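Local atomic coordinates of FAD-binding oxidoreductase (Gulosibacter chungangensis, PDB entry 7PBG), a protein that oxidises 4-ethylphenol and related 4-alkylphenols, dehydrogenating the alkyl side chain with the help of a covalently attached FAD cofactor. Residues F45-G50 with P444-A449; G394-A399 with H479-D484. All blocks are in the same frame, centred on the assembly; numbering follows the deposited sequence.

Contact 1: F45-G50 with P444-A449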
ATOM      1  N   PHE A  45      12.986  22.025 -17.976  1.00 19.25           N
ATOM      2  CA  PHE A  45      14.349  21.462 -17.770  1.00 19.75           C
ATOM      3  C   PHE A  45      14.569  20.350 -18.767  1.00 21.09           C
ATOM      4  O   PHE A  45      14.819  19.189 -18.418  1.00 20.34           O
ATOM      5  CB  PHE A  45      14.582  20.943 -16.348  1.00 19.77           C
ATOM      6  CG  PHE A  45      14.405  21.916 -15.220  1.00 21.66           C
ATOM      7  CD1 PHE A  45      14.280  23.284 -15.413  1.00 20.87           C
ATOM      8  CD2 PHE A  45      14.314  21.417 -13.934  1.00 21.43           C
ATOM      9  CE1 PHE A  45      14.124  24.136 -14.332  1.00 21.35           C
ATOM     10  CE2 PHE A  45      14.149  22.272 -12.862  1.00 20.71           C
ATOM     11  CZ  PHE A  45      14.061  23.616 -13.054  1.00 19.15           C
ATOM     12  N   PRO A  46      14.638  20.723 -20.061  1.00 21.67           N
ATOM     13  CA  PRO A  46      14.964  19.755 -21.102  1.00 20.05           C
ATOM     14  C   PRO A  46      16.420  19.305 -21.044  1.00 20.40           C
ATOM     15  O   PRO A  46      17.286  19.985 -20.553  1.00 21.27           O
ATOM     16  CB  PRO A  46      14.675  20.552 -22.371  1.00 20.60           C
ATOM     17  CG  PRO A  46      15.064  21.949 -21.996  1.00 21.21           C
ATOM     18  CD  PRO A  46      14.504  22.090 -20.590  1.00 20.08           C
ATOM     19  N   VAL A  47      16.680  18.135 -21.616  1.00 21.18           N
ATOM     20  CA  VAL A  47      18.068  17.710 -21.907  1.00 20.46           C
ATOM     21  C   VAL A  47      18.155  17.384 -23.414  1.00 20.51           C
ATOM     22  O   VAL A  47      19.146  16.750 -23.836  1.00 24.83           O
ATOM     23  CB  VAL A  47      18.545  16.568 -21.003  1.00 21.03           C
ATOM     24  CG1 VAL A  47      18.693  17.023 -19.550  1.00 19.98           C
ATOM     25  CG2 VAL A  47      17.637  15.347 -21.092  1.00 20.88           C
ATOM     26  N   THR A  48      17.125  17.750 -24.173  1.00 21.64           N
ATOM     27  CA  THR A  48      17.085  17.554 -25.649  1.00 23.82           C
ATOM     28  C   THR A  48      16.877  18.911 -26.301  1.00 26.05           C
ATOM     29  O   THR A  48      16.372  19.830 -25.624  1.00 25.42           O
ATOM     30  CB  THR A  48      16.010  16.525 -26.042  1.00 23.25           C
ATOM     31  OG1 THR A  48      14.760  16.931 -25.497  1.00 27.09           O
ATOM     32  CG2 THR A  48      16.314  15.120 -25.575  1.00 25.09           C
ATOM     33  N   ASP A  49      17.158  19.010 -27.607  1.00 28.84           N
ATOM     34  CA  ASP A  49      17.285  20.332 -28.289  1.00 32.21           C
ATOM     35  C   ASP A  49      16.186  20.570 -29.331  1.00 35.47           C
ATOM     36  O   ASP A  49      16.040  21.757 -29.741  1.00 33.75           O
ATOM     37  CB  ASP A  49      18.652  20.472 -28.959  1.00 32.15           C
ATOM     38  CG  ASP A  49      19.813  20.271 -28.008  1.00 33.93           C
ATOM     39  OD1 ASP A  49      19.706  20.693 -26.841  1.00 30.38           O
ATOM     40  OD2 ASP A  49      20.797  19.656 -28.421  1.00 34.78           O
ATOM     41  N   GLY A  50      15.453  19.519 -29.729  1.00 33.60           N
ATOM     42  CA  GLY A  50      14.566  19.528 -30.910  1.00 31.17           C
ATOM     43  C   GLY A  50      13.092  19.468 -30.529  1.00 33.69           C
ATOM     44  O   GLY A  50      12.692  20.021 -29.467  1.00 29.27           O
ATOM     45  N   PRO A 444      21.417  17.013  -9.937  1.00 16.48           N
ATOM     46  CA  PRO A 444      22.438  17.783 -10.615  1.00 19.87           C
ATOM     47  C   PRO A 444      21.866  19.166 -10.936  1.00 19.66           C
ATOM     48  O   PRO A 444      20.641  19.265 -11.092  1.00 20.12           O
ATOM     49  CB  PRO A 444      22.644  17.031 -11.919  1.00 20.24           C
ATOM     50  CG  PRO A 444      21.265  16.463 -12.216  1.00 18.99           C
ATOM     51  CD  PRO A 444      20.706  16.112 -10.853  1.00 18.65           C
ATOM     52  N   LEU A 445      22.723  20.172 -10.975  1.00 20.18           N
ATOM     53  CA  LEU A 445      22.365  21.502 -11.508  1.00 19.13           C
ATOM     54  C   LEU A 445      23.140  21.741 -12.789  1.00 19.79           C
ATOM     55  O   LEU A 445      24.381  21.669 -12.792  1.00 21.29           O
ATOM     56  CB  LEU A 445      22.615  22.563 -10.454  1.00 19.81           C
ATOM     57  CG  LEU A 445      21.658  22.489  -9.280  1.00 20.46           C
ATOM     58  CD1 LEU A 445      22.001  23.558  -8.264  1.00 21.78           C
ATOM     59  CD2 LEU A 445      20.192  22.645  -9.720  1.00 22.05           C
ATOM     60  N   TYR A 446      22.393  21.907 -13.857  1.00 19.46           N
ATOM     61  CA  TYR A 446      22.971  22.200 -15.193  1.00 19.33           C
ATOM     62  C   TYR A 446      22.284  23.414 -15.804  1.00 19.02           C
ATOM     63  O   TYR A 446      21.227  23.828 -15.357  1.00 19.77           O
ATOM     64  CB  TYR A 446      22.859  20.972 -16.102  1.00 18.90           C
ATOM     65  CG  TYR A 446      21.471  20.666 -16.573  1.00 20.73           C
ATOM     66  CD1 TYR A 446      21.103  20.918 -17.880  1.00 18.59           C
ATOM     67  CD2 TYR A 446      20.496  20.169 -15.720  1.00 18.75           C
ATOM     68  CE1 TYR A 446      19.817  20.674 -18.330  1.00 19.21           C
ATOM     69  CE2 TYR A 446      19.202  19.938 -16.150  1.00 18.59           C
ATOM     70  CZ  TYR A 446      18.856  20.185 -17.462  1.00 20.12           C
ATOM     71  OH  TYR A 446      17.580  20.008 -17.920  1.00 21.46           O
ATOM     72  N   ASP A 447      22.869  23.957 -16.881  1.00 20.14           N
ATOM     73  CA  ASP A 447      22.308  25.134 -17.580  1.00 20.39           C
ATOM     74  C   ASP A 447      21.257  24.649 -18.563  1.00 21.09           C
ATOM     75  O   ASP A 447      21.636  24.134 -19.650  1.00 20.83           O
ATOM     76  CB  ASP A 447      23.422  25.881 -18.313  1.00 20.92           C
ATOM     77  CG  ASP A 447      22.993  27.188 -18.906  1.00 21.75           C
ATOM     78  OD1 ASP A 447      21.811  27.369 -19.130  1.00 21.40           O
ATOM     79  OD2 ASP A 447      23.901  27.948 -19.266  1.00 23.99           O
ATOM     80  N   THR A 448      19.974  24.848 -18.248  1.00 19.34           N
ATOM     81  CA  THR A 448      18.855  24.280 -19.024  1.00 20.05           C
ATOM     82  C   THR A 448      18.831  24.913 -20.414  1.00 24.37           C
ATOM     83  O   THR A 448      18.230  24.291 -21.300  1.00 26.76           O
ATOM     84  CB  THR A 448      17.523  24.460 -18.310  1.00 22.08           C
ATOM     85  OG1 THR A 448      17.288  25.876 -18.185  1.00 23.39           O
ATOM     86  CG2 THR A 448      17.554  23.718 -17.003  1.00 21.06           C
ATOM     87  N   ALA A 449      19.393  26.118 -20.577  1.00 22.30           N
ATOM     88  CA  ALA A 449      19.360  26.879 -21.854  1.00 25.35           C
ATOM     89  C   ALA A 449      20.498  26.462 -22.791  1.00 27.32           C
ATOM     90  O   ALA A 449      20.459  26.876 -23.963  1.00 29.21           O
ATOM     91  CB  ALA A 449      19.416  28.363 -21.591  1.00 27.66           C
TER

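Contact 2: G394-A399 with H479-D484. With FAD (flavin-adenine dinucleotide), chain C.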
ATOM      1  N   GLY A 394      18.769  24.117 -13.602  1.00 17.38           N
ATOM      2  CA  GLY A 394      17.674  23.170 -13.419  1.00 17.49           C
ATOM      3  C   GLY A 394      18.265  21.814 -13.120  1.00 16.01           C
ATOM      4  O   GLY A 394      19.512  21.700 -13.102  1.00 18.88           O
ATOM      5  N   HIS A 395      17.395  20.851 -12.867  1.00 17.98           N
ATOM      6  CA  HIS A 395      17.817  19.501 -12.447  1.00 16.82           C
ATOM      7  C   HIS A 395      17.203  18.419 -13.304  1.00 17.90           C
ATOM      8  O   HIS A 395      16.338  18.689 -14.144  1.00 19.22           O
ATOM      9  CB  HIS A 395      17.570  19.376 -10.930  1.00 17.14           C
ATOM     10  CG  HIS A 395      16.168  19.608 -10.531  1.00 18.69           C
ATOM     11  ND1 HIS A 395      15.091  18.958 -11.092  1.00 18.88           N
ATOM     12  CD2 HIS A 395      15.667  20.390  -9.561  1.00 21.01           C
ATOM     13  CE1 HIS A 395      13.986  19.425 -10.562  1.00 19.89           C
ATOM     14  NE2 HIS A 395      14.312  20.227  -9.560  1.00 19.56           N
ATOM     15  N   PHE A 396      17.695  17.206 -13.044  1.00 20.38           N
ATOM     16  CA  PHE A 396      17.460  15.989 -13.843  1.00 19.39           C
ATOM     17  C   PHE A 396      17.844  14.823 -12.958  1.00 17.54           C
ATOM     18  O   PHE A 396      19.008  14.521 -12.863  1.00 18.63           O
ATOM     19  CB  PHE A 396      18.270  16.131 -15.127  1.00 18.49           C
ATOM     20  CG  PHE A 396      18.108  15.058 -16.171  1.00 17.50           C
ATOM     21  CD1 PHE A 396      17.001  15.037 -16.987  1.00 19.31           C
ATOM     22  CD2 PHE A 396      19.066  14.060 -16.331  1.00 16.66           C
ATOM     23  CE1 PHE A 396      16.847  14.067 -17.964  1.00 18.31           C
ATOM     24  CE2 PHE A 396      18.921  13.101 -17.311  1.00 18.57           C
ATOM     25  CZ  PHE A 396      17.821  13.099 -18.128  1.00 18.18           C
ATOM     26  N   PHE A 397      16.857  14.213 -12.291  1.00 18.24           N
ATOM     27  CA  PHE A 397      17.121  13.384 -11.097  1.00 16.37           C
ATOM     28  C   PHE A 397      17.704  12.023 -11.493  1.00 18.60           C
ATOM     29  O   PHE A 397      17.202  11.390 -12.409  1.00 20.16           O
ATOM     30  CB  PHE A 397      15.852  13.179 -10.263  1.00 18.15           C
ATOM     31  CG  PHE A 397      15.463  14.398  -9.492  1.00 18.05           C
ATOM     32  CD1 PHE A 397      16.180  14.789  -8.365  1.00 19.39           C
ATOM     33  CD2 PHE A 397      14.359  15.134  -9.869  1.00 18.22           C
ATOM     34  CE1 PHE A 397      15.842  15.948  -7.683  1.00 21.06           C
ATOM     35  CE2 PHE A 397      13.996  16.281  -9.172  1.00 19.40           C
ATOM     36  CZ  PHE A 397      14.733  16.666  -8.057  1.00 19.19           C
ATOM     37  N   TYR A 398      18.715  11.616 -10.765  1.00 17.01           N
ATOM     38  CA  TYR A 398      19.167  10.202 -10.641  1.00 17.85           C
ATOM     39  C   TYR A 398      18.913   9.796  -9.201  1.00 18.64           C
ATOM     40  O   TYR A 398      19.658  10.252  -8.316  1.00 18.77           O
ATOM     41  CB  TYR A 398      20.634  10.088 -10.994  1.00 18.20           C
ATOM     42  CG  TYR A 398      21.253   8.744 -10.688  1.00 18.90           C
ATOM     43  CD1 TYR A 398      20.877   7.623 -11.400  1.00 20.70           C
ATOM     44  CD2 TYR A 398      22.200   8.607  -9.690  1.00 19.30           C
ATOM     45  CE1 TYR A 398      21.388   6.379 -11.090  1.00 20.52           C
ATOM     46  CE2 TYR A 398      22.767   7.371  -9.417  1.00 19.71           C
ATOM     47  CZ  TYR A 398      22.338   6.251 -10.102  1.00 21.39           C
ATOM     48  OH  TYR A 398      22.852   5.011  -9.840  1.00 24.36           O
ATOM     49  N   ALA A 399      17.913   8.948  -8.954  1.00 20.00           N
ATOM     50  CA  ALA A 399      17.519   8.643  -7.552  1.00 20.39           C
ATOM     51  C   ALA A 399      17.368   7.141  -7.331  1.00 19.85           C
ATOM     52  O   ALA A 399      16.253   6.647  -7.261  1.00 23.20           O
ATOM     53  CB  ALA A 399      16.278   9.389  -7.229  1.00 24.63           C
ATOM     54  N   HIS A 479      12.909  10.730 -15.629  1.00 18.81           N
ATOM     55  CA  HIS A 479      12.567  11.618 -16.747  1.00 18.91           C
ATOM     56  C   HIS A 479      12.095  10.797 -17.952  1.00 17.97           C
ATOM     57  O   HIS A 479      12.643   9.672 -18.218  1.00 18.76           O
ATOM     58  CB  HIS A 479      13.773  12.504 -17.069  1.00 19.00           C
ATOM     59  CG  HIS A 479      13.475  13.660 -17.957  1.00 17.88           C
ATOM     60  ND1 HIS A 479      13.216  13.546 -19.327  1.00 20.51           N
ATOM     61  CD2 HIS A 479      13.425  14.981 -17.681  1.00 17.33           C
ATOM     62  CE1 HIS A 479      13.014  14.776 -19.842  1.00 18.88           C
ATOM     63  NE2 HIS A 479      13.184  15.680 -18.849  1.00 20.04           N
ATOM     64  N   ASN A 480      11.131  11.343 -18.673  1.00 18.47           N
ATOM     65  CA  ASN A 480      10.687  10.843 -20.006  1.00 20.47           C
ATOM     66  C   ASN A 480      11.872  10.286 -20.807  1.00 22.03           C
ATOM     67  O   ASN A 480      11.764   9.157 -21.339  1.00 20.98           O
ATOM     68  CB  ASN A 480      10.065  11.935 -20.868  1.00 21.10           C
ATOM     69  CG  ASN A 480       8.821  12.550 -20.276  1.00 24.53           C
ATOM     70  OD1 ASN A 480       8.318  12.084 -19.240  1.00 24.55           O
ATOM     71  ND2 ASN A 480       8.292  13.563 -20.949  1.00 24.25           N
ATOM     72  N   VAL A 481      12.968  11.038 -20.938  1.00 20.32           N
ATOM     73  CA  VAL A 481      14.049  10.648 -21.896  1.00 19.29           C
ATOM     74  C   VAL A 481      14.778   9.412 -21.385  1.00 20.06           C
ATOM     75  O   VAL A 481      15.443   8.744 -22.166  1.00 20.45           O
ATOM     76  CB  VAL A 481      14.990  11.835 -22.151  1.00 21.08           C
ATOM     77  CG1 VAL A 481      15.871  12.129 -20.941  1.00 20.71           C
ATOM     78  CG2 VAL A 481      15.806  11.620 -23.406  1.00 22.73           C
ATOM     79  N   LEU A 482      14.714   9.138 -20.080  1.00 20.47           N
ATOM     80  CA  LEU A 482      15.418   7.996 -19.429  1.00 19.84           C
ATOM     81  C   LEU A 482      14.549   6.741 -19.332  1.00 20.17           C
ATOM     82  O   LEU A 482      15.088   5.667 -18.917  1.00 19.83           O
ATOM     83  CB  LEU A 482      15.825   8.382 -18.004  1.00 19.09           C
ATOM     84  CG  LEU A 482      16.784   9.550 -17.859  1.00 20.21           C
ATOM     85  CD1 LEU A 482      17.020   9.867 -16.366  1.00 19.68           C
ATOM     86  CD2 LEU A 482      18.098   9.329 -18.621  1.00 21.00           C
ATOM     87  N   ALA A 483      13.252   6.840 -19.631  1.00 22.44           N
ATOM     88  CA  ALA A 483      12.245   5.787 -19.314  1.00 21.37           C
ATOM     89  C   ALA A 483      12.687   4.443 -19.906  1.00 19.46           C
ATOM     90  O   ALA A 483      12.684   3.449 -19.228  1.00 19.79           O
ATOM     91  CB  ALA A 483      10.902   6.195 -19.848  1.00 22.76           C
ATOM     92  N   ASP A 484      13.087   4.424 -21.164  1.00 20.80           N
ATOM     93  CA  ASP A 484      13.348   3.114 -21.791  1.00 23.51           C
ATOM     94  C   ASP A 484      14.591   2.507 -21.161  1.00 20.87           C
ATOM     95  O   ASP A 484      14.647   1.247 -20.928  1.00 21.82           O
ATOM     96  CB  ASP A 484      13.507   3.231 -23.307  1.00 23.25           C
ATOM     97  CG  ASP A 484      12.184   3.199 -24.055  1.00 27.99           C
ATOM     98  OD1 ASP A 484      11.140   2.771 -23.474  1.00 26.70           O
ATOM     99  OD2 ASP A 484      12.198   3.604 -25.223  1.00 27.29           O
TER
HETATM  100  PA  FAD C 601       2.139  16.479 -12.243  1.00 17.83           P
HETATM  101  O1A FAD C 601       3.192  17.012 -13.159  1.00 19.12           O
HETATM  102  O2A FAD C 601       0.744  17.047 -12.339  1.00 18.25           O
HETATM  103  O5B FAD C 601       2.041  14.930 -12.470  1.00 16.85           O
HETATM  104  C5B FAD C 601       3.198  14.112 -12.578  1.00 16.90           C
HETATM  105  C4B FAD C 601       2.839  12.922 -13.434  1.00 18.48           C
HETATM  106  O4B FAD C 601       1.820  12.109 -12.782  1.00 18.57           O
HETATM  107  C3B FAD C 601       2.233  13.240 -14.810  1.00 18.55           C
HETATM  108  O3B FAD C 601       3.245  13.536 -15.769  1.00 20.59           O
HETATM  109  C2B FAD C 601       1.384  11.990 -15.093  1.00 17.53           C
HETATM  110  O2B FAD C 601       2.221  10.960 -15.586  1.00 19.38           O
HETATM  111  C1B FAD C 601       0.836  11.676 -13.705  1.00 18.00           C
HETATM  112  N9A FAD C 601      -0.405  12.332 -13.386  1.00 19.11           N
HETATM  113  C8A FAD C 601      -0.545  13.463 -12.645  1.00 18.78           C
HETATM  114  N7A FAD C 601      -1.791  13.808 -12.505  1.00 19.27           N
HETATM  115  C5A FAD C 601      -2.505  12.894 -13.242  1.00 17.77           C
HETATM  116  C6A FAD C 601      -3.877  12.711 -13.435  1.00 18.35           C
HETATM  117  N6A FAD C 601      -4.803  13.550 -12.953  1.00 18.32           N
HETATM  118  N1A FAD C 601      -4.255  11.676 -14.220  1.00 20.84           N
HETATM  119  C2A FAD C 601      -3.301  10.839 -14.703  1.00 20.42           C
HETATM  120  N3A FAD C 601      -1.984  10.897 -14.554  1.00 20.79           N
HETATM  121  C4A FAD C 601      -1.649  11.965 -13.802  1.00 18.14           C
HETATM  122  N1  FAD C 601       9.323  15.388  -5.686  1.00 17.95           N
HETATM  123  C2  FAD C 601       8.950  14.753  -4.589  1.00 15.61           C
HETATM  124  O2  FAD C 601       8.110  13.817  -4.637  1.00 16.24           O
HETATM  125  N3  FAD C 601       9.382  15.138  -3.373  1.00 17.11           N
HETATM  126  C4  FAD C 601      10.295  16.137  -3.197  1.00 19.16           C
HETATM  127  O4  FAD C 601      10.604  16.497  -2.045  1.00 23.78           O
HETATM  128  C4X FAD C 601      10.752  16.799  -4.321  1.00 20.22           C
HETATM  129  N5  FAD C 601      11.638  17.744  -4.154  1.00 21.11           N
HETATM  130  C5X FAD C 601      12.064  18.393  -5.287  1.00 19.81           C
HETATM  131  C6  FAD C 601      12.997  19.428  -5.132  1.00 20.38           C
HETATM  132  C7  FAD C 601      13.440  20.175  -6.206  1.00 19.88           C
HETATM  133  C7M FAD C 601      14.435  21.295  -5.983  1.00 20.17           C
HETATM  134  C8  FAD C 601      12.923  19.883  -7.487  1.00 19.02           C
HETATM  135  C8M FAD C 601      13.373  20.665  -8.683  1.00 21.45           C
HETATM  136  C9  FAD C 601      12.031  18.844  -7.657  1.00 19.25           C
HETATM  137  C9A FAD C 601      11.563  18.082  -6.571  1.00 17.27           C
HETATM  138  N10 FAD C 601      10.619  17.067  -6.700  1.00 19.66           N
HETATM  139  C10 FAD C 601      10.171  16.398  -5.570  1.00 18.36           C
HETATM  140  C1' FAD C 601       9.985  16.741  -8.004  1.00 17.57           C
HETATM  141  C2' FAD C 601       8.707  17.549  -8.280  1.00 19.28           C
HETATM  142  O2' FAD C 601       8.883  18.960  -7.915  1.00 21.73           O
HETATM  143  C3' FAD C 601       7.453  17.080  -7.512  1.00 18.67           C
HETATM  144  O3' FAD C 601       7.373  15.676  -7.525  1.00 18.55           O
HETATM  145  C4' FAD C 601       6.119  17.649  -8.011  1.00 18.94           C
HETATM  146  O4' FAD C 601       5.145  17.615  -6.956  1.00 22.16           O
HETATM  147  C5' FAD C 601       5.615  16.886  -9.206  1.00 16.78           C
HETATM  148  O5' FAD C 601       4.853  17.721 -10.089  1.00 19.89           O
HETATM  149  P   FAD C 601       3.268  17.853  -9.952  1.00 19.61           P
HETATM  150  O1P FAD C 601       2.844  19.115 -10.641  1.00 19.52           O
HETATM  151  O2P FAD C 601       2.955  17.699  -8.498  1.00 19.17           O
HETATM  152  O3P FAD C 601       2.699  16.583 -10.741  1.00 18.08           O
HETATM  153  O   HOH W   1      14.936  11.903 -13.887  1.00 20.16           O

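Contact 1: F45-G50 with P444-A449
With chi1 at 72°, Tyr-446 carries its ring between its own backbone N and carbonyl carbon, and from there the phenol extends away from the strand to the loop 45-50. Thr-448, two residues on, sets CG2 beside its backbone N, where the methyl lies 3.7 Å from Phe-45 CD1, approaching that ring at a slant. The phenol end does the polar work: Tyr-446 OH donates to Pro-46 O over a short 2.6 Å. Pro-46 O sits at the edge of the tyrosine ring, in its plane, but the hydroxyl stands well above the plane of the proline carbonyl rather than on a lone pair. Phe-45 O is also near, 2.9 Å from Tyr-446 OH, but at an angle too poor for a bond. The contact thus illustrates how a loop from the N-terminal region is fastened to the end of a strand, here 438-447 in the eight-stranded antiparallel sheet of this FAD-linked oxidase. Val-47 CG1 packs beside the polar link, 3.8 Å from Tyr-446 CZ, the two side chains crossing nearly at right angles. Thr-448 OG1 turns elsewhere, bonding Asn-392 O, while just beyond the strand Ala-449 N returns to Asp-447 OD1 at 3.1 Å in an Asx turn. Phe-45 also meets the ring of His-395, the residue joined to FAD, edge-to-face.

Contact 2: G394-A399 with H479-D484
The His-479 imidazole carries Phe-396 on one face, with Phe-396 CE1 3.3 Å above the plane and displaced toward the rim, while Val-481 N lies in plane at its edge. The two ring planes are inclined at 51°. Val-481 CG1 comes to the edge of the phenyl ring in its plane, 3.6 Å from Phe-396 CZ, and Leu-482 comes from the opposite direction, its CG 3.7 Å from Phe-396 CZ. A chi1 of -175°, CG opposite the backbone N, is what extends Phe-396 into this group. The imidazole is held at both nitrogens: Val-481 N donates almost straight to His-479 ND1 at 3.0 Å, and His-479 NE2 bonds Asp-43 OD2. With an alanine in place of His-479, Phe-396 CE1 would probably lose the imidazole it packs against, and Val-481 N and Asp-43 their mates. A water links the two backbones, donating a hydrogen bond to Phe-397 O at 2.8 Å and accepting one from His-479 N. The next aromatic along, Phe-397, turns toward the cofactor: Phe-397 CZ lies over the centre of the His-395 ring, and FAD C8 sits in plane at the edge of the Phe-397 ring. His-395 NE2 is joined to FAD C8M at 1.4 Å, the histidyl linkage through the flavin 8-methyl group known from flavoproteins of the vanillyl-alcohol oxidase family.

In the fold
From the N terminus, the loop 45-50 comes first and waits nearly four hundred residues for its partner. Segment 394-399 follows on strand 393-402, then 444-449 at the end of strand 438-447, where contact 1 closes; helix 451-470 comes next, before 479-484 closes contact 2. The two loops therefore cross: the second opens inside the first and closes after it. Their middle segments belong to neighbouring antiparallel strands of one sheet, and Tyr-446 N probably bonds Gly-394 O. Val-47 touches Phe-396 and Val-481, which brings the N-terminal loop against contact 2 as well. Together they tie that loop, the sheet and the turn leading into helix 483-489 around the flavin attachment.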